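Local coordinates for acyl-CoA dehydrogenase domain protein Tcur3481 (Thermomonospora curvata, PDB 6WY9), which probably acts as an FAD-dependent acyl-CoA dehydrogenase, a flavoprotein oxidoreductase whose family oxidises acyl-CoA thioesters, at residues I39-L53 with H81-A93. Numbering follows the deposited sequence.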
ATOM      1  N   ILE B  39      15.763  -2.837  32.542  1.00 44.55           N
ATOM      2  CA  ILE B  39      15.455  -1.457  32.899  1.00 44.68           C
ATOM      3  C   ILE B  39      16.734  -0.768  33.362  1.00 46.05           C
ATOM      4  O   ILE B  39      17.434  -1.270  34.260  1.00 47.81           O
ATOM      5  CB  ILE B  39      14.402  -1.374  34.021  1.00 46.31           C
ATOM      6  CG1 ILE B  39      13.031  -1.924  33.544  1.00 45.87           C
ATOM      7  CG2 ILE B  39      14.319   0.082  34.508  1.00 47.35           C
ATOM      8  CD1 ILE B  39      11.925  -1.974  34.628  1.00 45.43           C
ATOM      9  N   ASP B  40      16.983   0.423  32.844  1.00 44.48           N
ATOM     10  CA  ASP B  40      18.188   1.153  33.224  1.00 45.47           C
ATOM     11  C   ASP B  40      17.838   1.998  34.438  1.00 46.99           C
ATOM     12  O   ASP B  40      17.207   3.054  34.309  1.00 47.50           O
ATOM     13  CB  ASP B  40      18.683   2.003  32.066  1.00 43.51           C
ATOM     14  CG  ASP B  40      20.004   2.708  32.346  1.00 44.85           C
ATOM     15  OD1 ASP B  40      20.410   2.847  33.516  1.00 46.27           O
ATOM     16  OD2 ASP B  40      20.652   3.110  31.345  1.00 44.70           O
ATOM     17  N   GLU B  41      18.289   1.546  35.608  1.00 48.61           N
ATOM     18  CA  GLU B  41      17.957   2.225  36.857  1.00 50.71           C
ATOM     19  C   GLU B  41      18.737   3.522  36.997  1.00 52.19           C
ATOM     20  O   GLU B  41      18.310   4.435  37.722  1.00 51.99           O
ATOM     21  CB  GLU B  41      18.254   1.318  38.044  1.00 57.40           C
ATOM     22  CG  GLU B  41      17.473   0.043  38.060  1.00 61.18           C
ATOM     23  CD  GLU B  41      15.988   0.260  38.327  1.00 65.34           C
ATOM     24  OE1 GLU B  41      15.594   1.354  38.793  1.00 67.23           O
ATOM     25  OE2 GLU B  41      15.215  -0.680  38.059  1.00 66.24           O
ATOM     26  N   THR B  42      19.905   3.597  36.350  1.00 50.50           N
ATOM     27  CA  THR B  42      20.681   4.829  36.375  1.00 50.91           C
ATOM     28  C   THR B  42      19.962   5.913  35.589  1.00 48.01           C
ATOM     29  O   THR B  42      19.789   7.043  36.066  1.00 49.04           O
ATOM     30  CB  THR B  42      22.083   4.568  35.809  1.00 50.73           C
ATOM     31  OG1 THR B  42      22.695   3.534  36.599  1.00 53.29           O
ATOM     32  CG2 THR B  42      22.939   5.860  35.932  1.00 52.51           C
ATOM     33  N   LEU B  43      19.513   5.566  34.391  1.00 44.81           N
ATOM     34  CA  LEU B  43      18.719   6.487  33.585  1.00 44.79           C
ATOM     35  C   LEU B  43      17.458   6.937  34.329  1.00 45.78           C
ATOM     36  O   LEU B  43      17.084   8.118  34.284  1.00 45.36           O
ATOM     37  CB  LEU B  43      18.344   5.813  32.279  1.00 43.27           C
ATOM     38  CG  LEU B  43      17.506   6.655  31.309  1.00 44.66           C
ATOM     39  CD1 LEU B  43      18.194   8.020  31.061  1.00 45.09           C
ATOM     40  CD2 LEU B  43      17.266   5.884  29.972  1.00 41.71           C
ATOM     41  N   TRP B  44      16.787   6.001  35.012  1.00 44.89           N
ATOM     42  CA  TRP B  44      15.600   6.344  35.786  1.00 45.78           C
ATOM     43  C   TRP B  44      15.926   7.390  36.854  1.00 47.97           C
ATOM     44  O   TRP B  44      15.182   8.355  37.053  1.00 47.30           O
ATOM     45  CB  TRP B  44      15.023   5.093  36.448  1.00 47.51           C
ATOM     46  CG  TRP B  44      13.657   5.359  36.967  1.00 50.39           C
ATOM     47  CD1 TRP B  44      13.287   5.629  38.262  1.00 53.74           C
ATOM     48  CD2 TRP B  44      12.465   5.430  36.181  1.00 49.10           C
ATOM     49  NE1 TRP B  44      11.931   5.842  38.325  1.00 54.63           N
ATOM     50  CE2 TRP B  44      11.402   5.736  37.061  1.00 51.56           C
ATOM     51  CE3 TRP B  44      12.192   5.261  34.810  1.00 47.58           C
ATOM     52  CZ2 TRP B  44      10.066   5.874  36.617  1.00 51.14           C
ATOM     53  CZ3 TRP B  44      10.837   5.386  34.366  1.00 47.45           C
ATOM     54  CH2 TRP B  44       9.808   5.694  35.274  1.00 48.38           C
ATOM     55  N   ARG B  45      17.019   7.186  37.580  1.00 50.06           N
ATOM     56  CA  ARG B  45      17.367   8.127  38.643  1.00 56.48           C
ATOM     57  C   ARG B  45      17.778   9.482  38.073  1.00 52.89           C
ATOM     58  O   ARG B  45      17.479  10.536  38.657  1.00 52.63           O
ATOM     59  CB  ARG B  45      18.482   7.551  39.510  1.00 64.94           C
ATOM     60  CG  ARG B  45      18.067   6.439  40.473  1.00 73.56           C
ATOM     61  CD  ARG B  45      19.253   6.060  41.402  1.00 82.88           C
ATOM     62  NE  ARG B  45      20.477   5.696  40.670  1.00 86.31           N
ATOM     63  CZ  ARG B  45      21.525   6.507  40.486  1.00 89.47           C
ATOM     64  NH1 ARG B  45      21.513   7.742  40.976  1.00 93.03           N
ATOM     65  NH2 ARG B  45      22.592   6.085  39.809  1.00 87.69           N
ATOM     66  N   GLU B  46      18.475   9.471  36.947  1.00 50.74           N
ATOM     67  CA  GLU B  46      18.858  10.724  36.293  1.00 54.93           C
ATOM     68  C   GLU B  46      17.622  11.509  35.846  1.00 50.79           C
ATOM     69  O   GLU B  46      17.530  12.725  36.059  1.00 51.28           O
ATOM     70  CB  GLU B  46      19.761  10.416  35.090  1.00 58.63           C
ATOM     71  CG  GLU B  46      21.088   9.683  35.430  1.00 66.11           C
ATOM     72  CD  GLU B  46      22.151  10.653  35.826  1.00 74.68           C
ATOM     73  OE1 GLU B  46      22.171  11.723  35.181  1.00 77.85           O
ATOM     74  OE2 GLU B  46      22.922  10.379  36.785  1.00 77.77           O
ATOM     75  N   LEU B  47      16.658  10.817  35.228  1.00 47.62           N
ATOM     76  CA  LEU B  47      15.390  11.444  34.851  1.00 46.30           C
ATOM     77  C   LEU B  47      14.662  12.035  36.051  1.00 48.43           C
ATOM     78  O   LEU B  47      14.108  13.138  35.965  1.00 49.97           O
ATOM     79  CB  LEU B  47      14.483  10.421  34.162  1.00 45.77           C
ATOM     80  CG  LEU B  47      15.061   9.997  32.806  1.00 46.76           C
ATOM     81  CD1 LEU B  47      14.294   8.794  32.258  1.00 47.07           C
ATOM     82  CD2 LEU B  47      15.104  11.152  31.767  1.00 45.93           C
ATOM     83  N   ALA B  48      14.562  11.275  37.149  1.00 48.16           N
ATOM     84  CA  ALA B  48      13.944  11.819  38.355  1.00 48.92           C
ATOM     85  C   ALA B  48      14.668  13.078  38.822  1.00 51.46           C
ATOM     86  O   ALA B  48      14.029  14.070  39.210  1.00 50.53           O
ATOM     87  CB  ALA B  48      13.922  10.774  39.480  1.00 50.42           C
ATOM     88  N   GLY B  49      15.999  13.045  38.817  1.00 53.45           N
ATOM     89  CA  GLY B  49      16.758  14.145  39.377  1.00 57.21           C
ATOM     90  C   GLY B  49      16.646  15.406  38.554  1.00 58.80           C
ATOM     91  O   GLY B  49      16.741  16.507  39.098  1.00 60.48           O
ATOM     92  N   ALA B  50      16.466  15.264  37.231  1.00 45.68           N
ATOM     93  CA  ALA B  50      16.227  16.396  36.349  1.00 49.96           C
ATOM     94  C   ALA B  50      14.776  16.880  36.385  1.00 53.52           C
ATOM     95  O   ALA B  50      14.444  17.868  35.715  1.00 55.12           O
ATOM     96  CB  ALA B  50      16.621  16.006  34.911  1.00 47.58           C
ATOM     97  N   GLY B  51      13.909  16.214  37.153  1.00 52.97           N
ATOM     98  CA  GLY B  51      12.531  16.629  37.259  1.00 52.67           C
ATOM     99  C   GLY B  51      11.678  16.144  36.118  1.00 51.19           C
ATOM    100  O   GLY B  51      10.508  16.542  36.012  1.00 51.60           O
ATOM    101  N   LEU B  52      12.220  15.265  35.273  1.00 46.53           N
ATOM    102  CA  LEU B  52      11.486  14.840  34.101  1.00 47.52           C
ATOM    103  C   LEU B  52      10.393  13.831  34.426  1.00 45.86           C
ATOM    104  O   LEU B  52       9.437  13.728  33.650  1.00 45.50           O
ATOM    105  CB  LEU B  52      12.467  14.280  33.062  1.00 48.13           C
ATOM    106  CG  LEU B  52      13.364  15.375  32.472  1.00 52.17           C
ATOM    107  CD1 LEU B  52      14.458  14.773  31.622  1.00 51.01           C
ATOM    108  CD2 LEU B  52      12.486  16.261  31.601  1.00 54.52           C
ATOM    109  N   LEU B  53      10.493  13.096  35.550  1.00 45.48           N
ATOM    110  CA  LEU B  53       9.364  12.252  35.945  1.00 47.12           C
ATOM    111  C   LEU B  53       8.225  13.099  36.484  1.00 49.62           C
ATOM    112  O   LEU B  53       7.058  12.680  36.446  1.00 52.23           O
ATOM    113  CB  LEU B  53       9.788  11.204  36.994  1.00 47.77           C
ATOM    114  CG  LEU B  53      10.923  10.243  36.573  1.00 46.40           C
ATOM    115  CD1 LEU B  53      11.255   9.276  37.708  1.00 48.79           C
ATOM    116  CD2 LEU B  53      10.648   9.452  35.236  1.00 43.41           C
ATOM    117  N   HIS B  81      15.698   7.496  20.990  1.00 39.98           N
ATOM    118  CA  HIS B  81      16.910   6.836  21.487  1.00 41.59           C
ATOM    119  C   HIS B  81      16.691   5.401  21.946  1.00 40.94           C
ATOM    120  O   HIS B  81      17.601   4.833  22.553  1.00 41.64           O
ATOM    121  CB  HIS B  81      17.462   7.633  22.667  1.00 43.34           C
ATOM    122  CG  HIS B  81      17.856   9.014  22.281  1.00 45.87           C
ATOM    123  ND1 HIS B  81      17.022  10.095  22.469  1.00 47.07           N
ATOM    124  CD2 HIS B  81      18.951   9.478  21.648  1.00 48.65           C
ATOM    125  CE1 HIS B  81      17.608  11.180  21.997  1.00 47.91           C
ATOM    126  NE2 HIS B  81      18.777  10.833  21.485  1.00 50.38           N
ATOM    127  N   VAL B  82      15.491   4.837  21.719  1.00 41.98           N
ATOM    128  CA  VAL B  82      15.087   3.513  22.194  1.00 40.93           C
ATOM    129  C   VAL B  82      15.616   3.321  23.625  1.00 42.44           C
ATOM    130  O   VAL B  82      16.277   2.331  23.937  1.00 45.02           O
ATOM    131  CB  VAL B  82      15.522   2.401  21.195  1.00 38.80           C
ATOM    132  CG1 VAL B  82      14.667   2.533  19.849  1.00 38.05           C
ATOM    133  CG2 VAL B  82      17.003   2.470  20.817  1.00 39.12           C
ATOM    134  N   ALA B  83      15.348   4.283  24.500  1.00 41.26           N
ATOM    135  CA  ALA B  83      16.013   4.288  25.809  1.00 43.19           C
ATOM    136  C   ALA B  83      15.264   3.361  26.759  1.00 42.65           C
ATOM    137  O   ALA B  83      14.037   3.499  26.910  1.00 40.83           O
ATOM    138  CB  ALA B  83      16.076   5.688  26.400  1.00 43.41           C
ATOM    139  N   PRO B  84      15.950   2.371  27.369  1.00 42.61           N
ATOM    140  CA  PRO B  84      15.217   1.331  28.128  1.00 43.02           C
ATOM    141  C   PRO B  84      14.793   1.743  29.536  1.00 42.49           C
ATOM    142  O   PRO B  84      15.382   1.349  30.547  1.00 42.76           O
ATOM    143  CB  PRO B  84      16.224   0.172  28.150  1.00 44.75           C
ATOM    144  CG  PRO B  84      17.589   0.874  28.191  1.00 46.66           C
ATOM    145  CD  PRO B  84      17.382   2.021  27.199  1.00 44.89           C
ATOM    146  N   VAL B  85      13.714   2.522  29.626  1.00 40.67           N
ATOM    147  CA  VAL B  85      13.082   2.824  30.925  1.00 40.95           C
ATOM    148  C   VAL B  85      11.568   2.796  30.752  1.00 40.02           C
ATOM    149  O   VAL B  85      11.040   3.179  29.713  1.00 37.13           O
ATOM    150  CB  VAL B  85      13.500   4.215  31.479  1.00 41.11           C
ATOM    151  CG1 VAL B  85      14.806   4.163  32.232  1.00 43.93           C
ATOM    152  CG2 VAL B  85      13.578   5.264  30.352  1.00 40.93           C
ATOM    153  N   PRO B  86      10.839   2.371  31.811  1.00 40.58           N
ATOM    154  CA  PRO B  86       9.373   2.214  31.645  1.00 39.90           C
ATOM    155  C   PRO B  86       8.610   3.521  31.875  1.00 42.01           C
ATOM    156  O   PRO B  86       7.808   3.659  32.811  1.00 40.25           O
ATOM    157  CB  PRO B  86       9.048   1.157  32.701  1.00 39.80           C
ATOM    158  CG  PRO B  86       9.937   1.611  33.872  1.00 40.96           C
ATOM    159  CD  PRO B  86      11.279   1.967  33.164  1.00 40.58           C
ATOM    160  N   LEU B  87       8.873   4.518  31.026  1.00 41.37           N
ATOM    161  CA  LEU B  87       8.228   5.811  31.243  1.00 42.36           C
ATOM    162  C   LEU B  87       6.728   5.739  30.952  1.00 42.11           C
ATOM    163  O   LEU B  87       5.915   6.239  31.741  1.00 42.31           O
ATOM    164  CB  LEU B  87       8.904   6.886  30.380  1.00 41.61           C
ATOM    165  CG  LEU B  87      10.298   7.349  30.836  1.00 40.55           C
ATOM    166  CD1 LEU B  87      10.962   8.199  29.695  1.00 40.12           C
ATOM    167  CD2 LEU B  87      10.250   8.151  32.131  1.00 42.10           C
ATOM    168  N   TRP B  88       6.332   5.116  29.830  1.00 38.56           N
ATOM    169  CA  TRP B  88       4.890   5.223  29.603  1.00 41.25           C
ATOM    170  C   TRP B  88       4.103   4.370  30.602  1.00 41.06           C
ATOM    171  O   TRP B  88       3.094   4.857  31.132  1.00 41.26           O
ATOM    172  CB  TRP B  88       4.497   4.945  28.129  1.00 41.18           C
ATOM    173  CG  TRP B  88       4.432   3.512  27.665  1.00 43.80           C
ATOM    174  CD1 TRP B  88       5.394   2.822  26.961  1.00 45.05           C
ATOM    175  CD2 TRP B  88       3.331   2.595  27.837  1.00 43.69           C
ATOM    176  NE1 TRP B  88       4.962   1.535  26.716  1.00 45.34           N
ATOM    177  CE2 TRP B  88       3.716   1.366  27.260  1.00 45.67           C
ATOM    178  CE3 TRP B  88       2.086   2.681  28.472  1.00 44.77           C
ATOM    179  CZ2 TRP B  88       2.871   0.235  27.266  1.00 46.72           C
ATOM    180  CZ3 TRP B  88       1.258   1.567  28.481  1.00 46.44           C
ATOM    181  CH2 TRP B  88       1.653   0.364  27.881  1.00 47.38           C
ATOM    182  N   PRO B  89       4.530   3.156  30.977  1.00 42.00           N
ATOM    183  CA  PRO B  89       3.734   2.436  31.997  1.00 44.63           C
ATOM    184  C   PRO B  89       3.641   3.196  33.316  1.00 46.14           C
ATOM    185  O   PRO B  89       2.546   3.346  33.868  1.00 47.30           O
ATOM    186  CB  PRO B  89       4.463   1.087  32.140  1.00 44.89           C
ATOM    187  CG  PRO B  89       5.209   0.916  30.823  1.00 42.49           C
ATOM    188  CD  PRO B  89       5.670   2.346  30.500  1.00 41.00           C
ATOM    189  N   THR B  90       4.759   3.713  33.829  1.00 45.56           N
ATOM    190  CA  THR B  90       4.719   4.413  35.108  1.00 43.92           C
ATOM    191  C   THR B  90       3.930   5.711  35.011  1.00 44.53           C
ATOM    192  O   THR B  90       3.120   6.012  35.901  1.00 44.39           O
ATOM    193  CB  THR B  90       6.143   4.701  35.605  1.00 43.85           C
ATOM    194  OG1 THR B  90       6.745   3.473  36.022  1.00 45.78           O
ATOM    195  CG2 THR B  90       6.138   5.656  36.797  1.00 41.17           C
ATOM    196  N   LEU B  91       4.184   6.524  33.959  1.00 43.11           N
ATOM    197  CA  LEU B  91       3.611   7.878  33.934  1.00 43.71           C
ATOM    198  C   LEU B  91       2.160   7.900  33.451  1.00 44.92           C
ATOM    199  O   LEU B  91       1.394   8.761  33.894  1.00 45.97           O
ATOM    200  CB  LEU B  91       4.475   8.825  33.074  1.00 42.97           C
ATOM    201  CG  LEU B  91       5.851   9.112  33.732  1.00 42.25           C
ATOM    202  CD1 LEU B  91       6.799  10.042  32.913  1.00 43.76           C
ATOM    203  CD2 LEU B  91       5.672   9.642  35.191  1.00 44.63           C
ATOM    204  N   VAL B  92       1.772   7.008  32.526  1.00 44.36           N
ATOM    205  CA  VAL B  92       0.344   6.845  32.231  1.00 44.74           C
ATOM    206  C   VAL B  92      -0.405   6.361  33.479  1.00 47.30           C
ATOM    207  O   VAL B  92      -1.495   6.858  33.803  1.00 49.10           O
ATOM    208  CB  VAL B  92       0.128   5.901  31.021  1.00 43.17           C
ATOM    209  CG1 VAL B  92      -1.353   5.562  30.825  1.00 44.07           C
ATOM    210  CG2 VAL B  92       0.715   6.516  29.692  1.00 43.53           C
ATOM    211  N   ALA B  93       0.156   5.393  34.208  1.00 46.21           N
ATOM    212  CA  ALA B  93      -0.517   4.985  35.441  1.00 46.47           C
ATOM    213  C   ALA B  93      -0.621   6.157  36.399  1.00 47.03           C
ATOM    214  O   ALA B  93      -1.659   6.348  37.049  1.00 46.67           O
ATOM    215  CB  ALA B  93       0.217   3.817  36.101  1.00 46.89           C
TER
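The indole of W44 meets V85 and L87 at its edge, where V85 CB lies near the ring plane 3.7 Å from W44 CE3 and L87 N also lies in plane. One face of the ring carries L53 CD1 of its own segment, offset toward the rim, and R118 makes a cation-pi contact with the indole. P86 CD, L87 CD2 and T90 CB approach obliquely: W44 CZ3 is 3.6 Å from L87 CD2, and W44 CH2 is 3.8 Å from T90 CB. The chi1 of W44 (-167°, CG opposite the backbone N) brings the six-membered ring of the indole to P86, L87 and T90. Replacing W44 by an alanine would remove the indole, which is likely to leave a gap among V85, P86, L87 and T90 and R118 without its aromatic partner. T90 OG1 is hydrogen-bonded to L119 O on strand 118-122. Both helices belong to the N-terminal helical domain of the acyl-CoA dehydrogenase fold; the axes of 41-49 and 87-93 approach to 13.5 Å at 41°, W44 spanning the distance to L87 and T90 while the 83-86 loop lies against I39, D40, L43, W44 and L47. Beside the indole, L43 CD2 touches both methyls of V85 and also A83 CB, while L47 CD1 meets V85 CG2 tip to tip. L53 CD2 and L87 CD2 press together at 3.4 Å, tighter than usual for two methyls. At the start of helix 41-49, D40 N donates to P84 O at 2.9 Å, a nearly straight bond (164°) in line with the carbonyl. D40 is also the N-cap: its OD1 accepts from L43 N, which comes from above the carboxylate plane, and weakly from T42 N. A salt bridge from R28 on helix 26-33 reaches the same oxygen. Next to D40, I39 lays CG2 against P86 CD at 3.8 Å.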